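Local coordinates for protein viral CASP8 and FADD-like apoptosis regulator (Molluscum contagiosum virus subtype 1, PDB 2BBR) that blocks death-receptor-induced apoptosis in the host by interfering with caspase-8 recruitment and activation at the death-inducing signaling complex, and also suppresses NF-kappa-B activation, at residues Arg113-Arg116 and Leu117-Cys120; Glu132-Arg135 and Phe136-Val140. All blocks are in the same frame, centred on the assembly; numbering follows the deposited sequence.

In the fold
Both contacts are local and belong to the second death effector domain of the tandem protein, interaction 1 on helix 109-122 and interaction 2 where the following loop runs into helix 136-145. Interaction 1 lies in mid-helix and rests on four i to i+4 backbone bonds, with one buried flank and one flank carrying exposed residues. In interaction 2 the Glu138 carboxylate takes both the backbone amide and, through a weak hydrogen bond in a salt bridge, the guanidinium of Arg135, the residue just before the helix; its charged side is partly exposed and its apolar side buried. The two meet where Leu115 and Ala119 pack on Leu139, and where Arg116 NH1 makes a weak hydrogen bond to Ser134 O.

Interaction 1 (Arg113-Arg116 and Leu117-Cys120); sequences RALR and LFAC
Ala114 O accepts the amide of Phe118, with the N atom of Phe118 2.9 Å from that oxygen, while the aromatic ring of Phe118 leans over the same carbonyl. The oxygen lies over one ring face, offset toward the rim, and Phe118 CG comes within 3.2 Å of it. Chi1 of Phe118, -66°, sets CG anti to the carbonyl carbon and turns the ring back along helix 109-122, over the preceding turn. Phe118 CD2 then lies 4.0 Å from Leu115 CD2, and Phe118 CZ lies 4.3 Å from Ala114 CB. The same i to i+4 pattern binds Leu117 to Arg113, Ala119 to Leu115 and Cys120 to Arg116. Leu117 also leans back, its CG 3.2 Å from Arg113 O, and its CD1 meets Arg113 NH1 at the edge of the guanidinium, in its plane, at 3.4 Å. Arg113 gets there by a bend at chi3 (49°), and its NH2 is held by Ser110 OG. The Arg116 guanidinium folds back as well, with Arg113 CA over one face. Leu115 and Ala119 face inward, onto helices 136-145 and 155-163. The chemistry is thus that of an amphipathic helix: backbone bonds fix the turns, aliphatic groups fill the interior of the domain, and the exposed flank pairs a leucine methyl with an arginine edge.

Interaction 2 (Glu132-Arg135 and Phe136-Val140); sequences ESSR and FVELV
Ser134 CA lies 3.3 Å from Glu138 OE2, so the carboxylate of the first helical turn reaches back beside the incoming loop. Ser134 OG is bonded to Ser131 N and to a water 2.7 Å away; that water donates a weak bond to Glu138 OE2. The next residue, Arg135, occupies the N-cap position and meets Glu138 and Leu139 through its backbone N, its backbone O and its NH1. Its backbone N gives OE2 of Glu138 a nearly straight hydrogen bond, 2.8 Å and 170° at the hydrogen, arriving from above the carboxylate plane. Here the residue three places into the helix binds the amide of the N-cap residue, the side-chain-to-backbone half of a capping box. Arg135 O accepts Leu139 N at 3.0 Å, opening the helical bonding, with a weaker bond from Glu138 N. The Arg135 side chain, extended from CG to NE, crosses Glu138 and places Arg135 NH1 3.1 Å from Glu138 OE1, a salt bridge whose hydrogen bond is weak. OE1 lies at the edge of the guanidinium and in its plane, yet the two flat groups stand 72° apart, so no paired, coplanar bidentate bridge forms. Glu138 can reach both the amide and the guanidinium of Arg135 because its chain, with CG anti to the carbonyl carbon (chi1 -73°), runs extended beyond CG. Arg135 NE bonds His23 ND1, and Val137 packs on Leu27 and Phe30, joining this helix start to helix 22-31 of the first death effector domain. Phe136 and Leu139 pack on helix 109-122, and Val140 meets helix 95-104.

Interaction 1 (Arg113-Arg116 and Leu117-Cys120)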
ATOM      1  N   ARG A 113      16.136  -1.928   8.398  1.00 12.60           N
ATOM      2  CA  ARG A 113      16.572  -2.533   9.649  1.00 13.09           C
ATOM      3  C   ARG A 113      16.590  -1.479  10.758  1.00 13.10           C
ATOM      4  O   ARG A 113      16.133  -1.728  11.868  1.00 12.94           O
ATOM      5  CB  ARG A 113      17.971  -3.133   9.492  1.00 16.02           C
ATOM      6  CG  ARG A 113      18.579  -3.647  10.790  1.00 20.47           C
ATOM      7  CD  ARG A 113      20.080  -3.819  10.636  1.00 23.36           C
ATOM      8  NE  ARG A 113      20.679  -2.617  10.062  1.00 28.40           N
ATOM      9  CZ  ARG A 113      20.628  -1.412  10.622  1.00 29.41           C
ATOM     10  NH1 ARG A 113      20.011  -1.238  11.783  1.00 30.46           N
ATOM     11  NH2 ARG A 113      21.177  -0.373  10.008  1.00 27.73           N
ATOM     12  N   ALA A 114      17.117  -0.297  10.449  1.00 12.71           N
ATOM     13  CA  ALA A 114      17.178   0.776  11.433  1.00 12.16           C
ATOM     14  C   ALA A 114      15.774   1.150  11.897  1.00 11.92           C
ATOM     15  O   ALA A 114      15.537   1.360  13.083  1.00 12.30           O
ATOM     16  CB  ALA A 114      17.878   1.997  10.844  1.00 13.54           C
ATOM     17  N   LEU A 115      14.835   1.222  10.955  1.00 11.75           N
ATOM     18  CA  LEU A 115      13.460   1.576  11.284  1.00 11.72           C
ATOM     19  C   LEU A 115      12.822   0.534  12.191  1.00 10.74           C
ATOM     20  O   LEU A 115      12.112   0.880  13.134  1.00 11.59           O
ATOM     21  CB  LEU A 115      12.635   1.739  10.004  1.00 11.70           C
ATOM     22  CG  LEU A 115      13.011   2.943   9.137  1.00 12.29           C
ATOM     23  CD1 LEU A 115      12.251   2.877   7.828  1.00 13.30           C
ATOM     24  CD2 LEU A 115      12.702   4.238   9.881  1.00 13.21           C
ATOM     25  N   ARG A 116      13.070  -0.744  11.906  1.00 11.75           N
ATOM     26  CA  ARG A 116      12.507  -1.804  12.736  1.00 11.50           C
ATOM     27  C   ARG A 116      13.051  -1.687  14.158  1.00 12.18           C
ATOM     28  O   ARG A 116      12.329  -1.905  15.128  1.00 13.23           O
ATOM     29  CB  ARG A 116      12.840  -3.189  12.166  1.00 12.82           C
ATOM     30  CG  ARG A 116      12.155  -3.507  10.842  1.00 13.48           C
ATOM     31  CD  ARG A 116      12.271  -4.996  10.523  1.00 15.80           C
ATOM     32  NE  ARG A 116      13.664  -5.436  10.507  1.00 16.50           N
ATOM     33  CZ  ARG A 116      14.377  -5.642   9.405  1.00 16.60           C
ATOM     34  NH1 ARG A 116      13.836  -5.459   8.212  1.00 17.50           N
ATOM     35  NH2 ARG A 116      15.643  -6.021   9.502  1.00 15.99           N
ATOM     36  N   LEU A 117      14.329  -1.338  14.273  1.00 12.74           N
ATOM     37  CA  LEU A 117      14.953  -1.179  15.580  1.00 14.10           C
ATOM     38  C   LEU A 117      14.364   0.031  16.308  1.00 13.30           C
ATOM     39  O   LEU A 117      14.124  -0.025  17.514  1.00 14.51           O
ATOM     40  CB  LEU A 117      16.471  -1.032  15.430  1.00 16.08           C
ATOM     41  CG  LEU A 117      17.190  -2.245  14.826  1.00 19.98           C
ATOM     42  CD1 LEU A 117      18.689  -1.987  14.780  1.00 21.67           C
ATOM     43  CD2 LEU A 117      16.893  -3.487  15.655  1.00 22.41           C
ATOM     44  N   PHE A 118      14.127   1.123  15.580  1.00 13.56           N
ATOM     45  CA  PHE A 118      13.540   2.317  16.191  1.00 14.52           C
ATOM     46  C   PHE A 118      12.168   1.962  16.749  1.00 14.01           C
ATOM     47  O   PHE A 118      11.805   2.372  17.852  1.00 14.34           O
ATOM     48  CB  PHE A 118      13.347   3.452  15.174  1.00 15.19           C
ATOM     49  CG  PHE A 118      14.623   4.017  14.614  1.00 15.18           C
ATOM     50  CD1 PHE A 118      15.835   3.882  15.284  1.00 15.74           C
ATOM     51  CD2 PHE A 118      14.600   4.721  13.413  1.00 16.65           C
ATOM     52  CE1 PHE A 118      17.002   4.442  14.763  1.00 17.76           C
ATOM     53  CE2 PHE A 118      15.757   5.283  12.886  1.00 18.65           C
ATOM     54  CZ  PHE A 118      16.962   5.144  13.562  1.00 18.74           C
ATOM     55  N   ALA A 119      11.399   1.204  15.972  1.00 13.57           N
ATOM     56  CA  ALA A 119      10.061   0.804  16.385  1.00 12.32           C
ATOM     57  C   ALA A 119      10.081  -0.033  17.658  1.00 12.58           C
ATOM     58  O   ALA A 119       9.294   0.200  18.577  1.00 13.45           O
ATOM     59  CB  ALA A 119       9.376   0.028  15.263  1.00 13.70           C
ATOM     60  N   CYS A 120      10.978  -1.013  17.706  1.00 13.73           N
ATOM     61  CA  CYS A 120      11.077  -1.880  18.872  1.00 13.69           C
ATOM     62  C   CYS A 120      11.581  -1.141  20.112  1.00 14.53           C
ATOM     63  O   CYS A 120      11.296  -1.548  21.236  1.00 16.31           O
ATOM     64  CB  CYS A 120      11.959  -3.092  18.555  1.00 14.54           C
ATOM     65  SG  CYS A 120      11.199  -4.226  17.351  1.00 16.56           S
TER

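Interaction 2 (Glu132-Arg135 and Phe136-Val140)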
ATOM      1  N   GLU A 132      14.229  -9.867  11.088  1.00 15.07           N
ATOM      2  CA  GLU A 132      15.137  -9.381  10.058  1.00 15.82           C
ATOM      3  C   GLU A 132      14.582  -9.587   8.652  1.00 15.20           C
ATOM      4  O   GLU A 132      15.136  -9.081   7.678  1.00 17.32           O
ATOM      5  CB  GLU A 132      16.497 -10.068  10.203  1.00 17.51           C
ATOM      6  CG  GLU A 132      17.127  -9.832  11.569  1.00 23.32           C
ATOM      7  CD  GLU A 132      18.509 -10.436  11.706  1.00 25.74           C
ATOM      8  OE1 GLU A 132      19.435  -9.974  11.008  1.00 28.25           O
ATOM      9  OE2 GLU A 132      18.669 -11.373  12.516  1.00 29.73           O
ATOM     10  N   SER A 133      13.481 -10.325   8.543  1.00 14.25           N
ATOM     11  CA  SER A 133      12.878 -10.558   7.239  1.00 15.65           C
ATOM     12  C   SER A 133      11.637  -9.696   7.011  1.00 13.97           C
ATOM     13  O   SER A 133      11.047  -9.726   5.934  1.00 14.23           O
ATOM     14  CB  SER A 133      12.513 -12.036   7.077  1.00 17.72           C
ATOM     15  OG  SER A 133      11.568 -12.441   8.051  1.00 19.95           O
ATOM     16  N   SER A 134      11.242  -8.920   8.018  1.00 13.86           N
ATOM     17  CA  SER A 134      10.056  -8.074   7.895  1.00 13.00           C
ATOM     18  C   SER A 134      10.197  -6.950   6.876  1.00 13.53           C
ATOM     19  O   SER A 134      11.148  -6.173   6.920  1.00 14.15           O
ATOM     20  CB  SER A 134       9.694  -7.463   9.251  1.00 13.51           C
ATOM     21  OG  SER A 134       9.328  -8.457  10.190  1.00 14.30           O
ATOM     22  N   ARG A 135       9.229  -6.867   5.966  1.00 12.71           N
ATOM     23  CA  ARG A 135       9.209  -5.830   4.936  1.00 12.38           C
ATOM     24  C   ARG A 135       8.676  -4.531   5.546  1.00 11.44           C
ATOM     25  O   ARG A 135       8.099  -4.543   6.634  1.00 11.25           O
ATOM     26  CB  ARG A 135       8.278  -6.237   3.789  1.00 15.46           C
ATOM     27  CG  ARG A 135       8.573  -7.579   3.136  1.00 15.42           C
ATOM     28  CD  ARG A 135       7.622  -7.800   1.961  1.00 19.52           C
ATOM     29  NE  ARG A 135       7.945  -8.991   1.180  1.00 19.02           N
ATOM     30  CZ  ARG A 135       7.580 -10.228   1.503  1.00 19.48           C
ATOM     31  NH1 ARG A 135       6.871 -10.453   2.599  1.00 20.84           N
ATOM     32  NH2 ARG A 135       7.929 -11.244   0.726  1.00 21.31           N
ATOM     33  N   PHE A 136       8.852  -3.417   4.842  1.00 10.66           N
ATOM     34  CA  PHE A 136       8.343  -2.143   5.340  1.00 10.61           C
ATOM     35  C   PHE A 136       6.826  -2.207   5.551  1.00 10.42           C
ATOM     36  O   PHE A 136       6.321  -1.710   6.560  1.00 10.46           O
ATOM     37  CB  PHE A 136       8.670  -0.998   4.377  1.00 11.21           C
ATOM     38  CG  PHE A 136       8.213   0.352   4.868  1.00  9.56           C
ATOM     39  CD1 PHE A 136       8.850   0.973   5.935  1.00 11.91           C
ATOM     40  CD2 PHE A 136       7.128   0.991   4.278  1.00 10.46           C
ATOM     41  CE1 PHE A 136       8.412   2.210   6.407  1.00 11.50           C
ATOM     42  CE2 PHE A 136       6.684   2.225   4.741  1.00 10.28           C
ATOM     43  CZ  PHE A 136       7.323   2.837   5.807  1.00 10.88           C
ATOM     44  N   VAL A 137       6.094  -2.817   4.620  1.00 10.17           N
ATOM     45  CA  VAL A 137       4.644  -2.891   4.792  1.00  9.89           C
ATOM     46  C   VAL A 137       4.288  -3.696   6.029  1.00  9.87           C
ATOM     47  O   VAL A 137       3.267  -3.447   6.667  1.00 10.23           O
ATOM     48  CB  VAL A 137       3.922  -3.501   3.559  1.00 11.42           C
ATOM     49  CG1 VAL A 137       4.006  -2.540   2.387  1.00 14.42           C
ATOM     50  CG2 VAL A 137       4.522  -4.852   3.202  1.00 12.59           C
ATOM     51  N   GLU A 138       5.127  -4.664   6.378  1.00 11.03           N
ATOM     52  CA  GLU A 138       4.866  -5.461   7.566  1.00 10.53           C
ATOM     53  C   GLU A 138       5.164  -4.623   8.813  1.00 10.34           C
ATOM     54  O   GLU A 138       4.482  -4.752   9.829  1.00 10.50           O
ATOM     55  CB  GLU A 138       5.681  -6.759   7.503  1.00 12.54           C
ATOM     56  CG  GLU A 138       5.088  -7.723   6.466  1.00 16.50           C
ATOM     57  CD  GLU A 138       6.030  -8.829   6.012  1.00 18.11           C
ATOM     58  OE1 GLU A 138       5.558  -9.746   5.306  1.00 24.40           O
ATOM     59  OE2 GLU A 138       7.230  -8.783   6.337  1.00 17.99           O
ATOM     60  N   LEU A 139       6.157  -3.743   8.729  1.00  9.91           N
ATOM     61  CA  LEU A 139       6.476  -2.846   9.836  1.00  9.87           C
ATOM     62  C   LEU A 139       5.285  -1.896  10.033  1.00  9.10           C
ATOM     63  O   LEU A 139       4.863  -1.639  11.163  1.00  9.80           O
ATOM     64  CB  LEU A 139       7.737  -2.034   9.525  1.00 11.57           C
ATOM     65  CG  LEU A 139       8.056  -0.864  10.461  1.00 11.62           C
ATOM     66  CD1 LEU A 139       8.220  -1.364  11.888  1.00 13.67           C
ATOM     67  CD2 LEU A 139       9.323  -0.160   9.988  1.00 13.93           C
ATOM     68  N   VAL A 140       4.738  -1.380   8.934  1.00  8.74           N
ATOM     69  CA  VAL A 140       3.591  -0.481   9.025  1.00  8.34           C
ATOM     70  C   VAL A 140       2.410  -1.181   9.697  1.00  8.91           C
ATOM     71  O   VAL A 140       1.788  -0.626  10.602  1.00  8.87           O
ATOM     72  CB  VAL A 140       3.172   0.042   7.630  1.00  9.17           C
ATOM     73  CG1 VAL A 140       1.892   0.872   7.739  1.00  9.91           C
ATOM     74  CG2 VAL A 140       4.296   0.877   7.034  1.00  9.76           C
TER
HETATM   75  O   HOH W   1       7.236  -9.841   9.262  1.00 19.31           O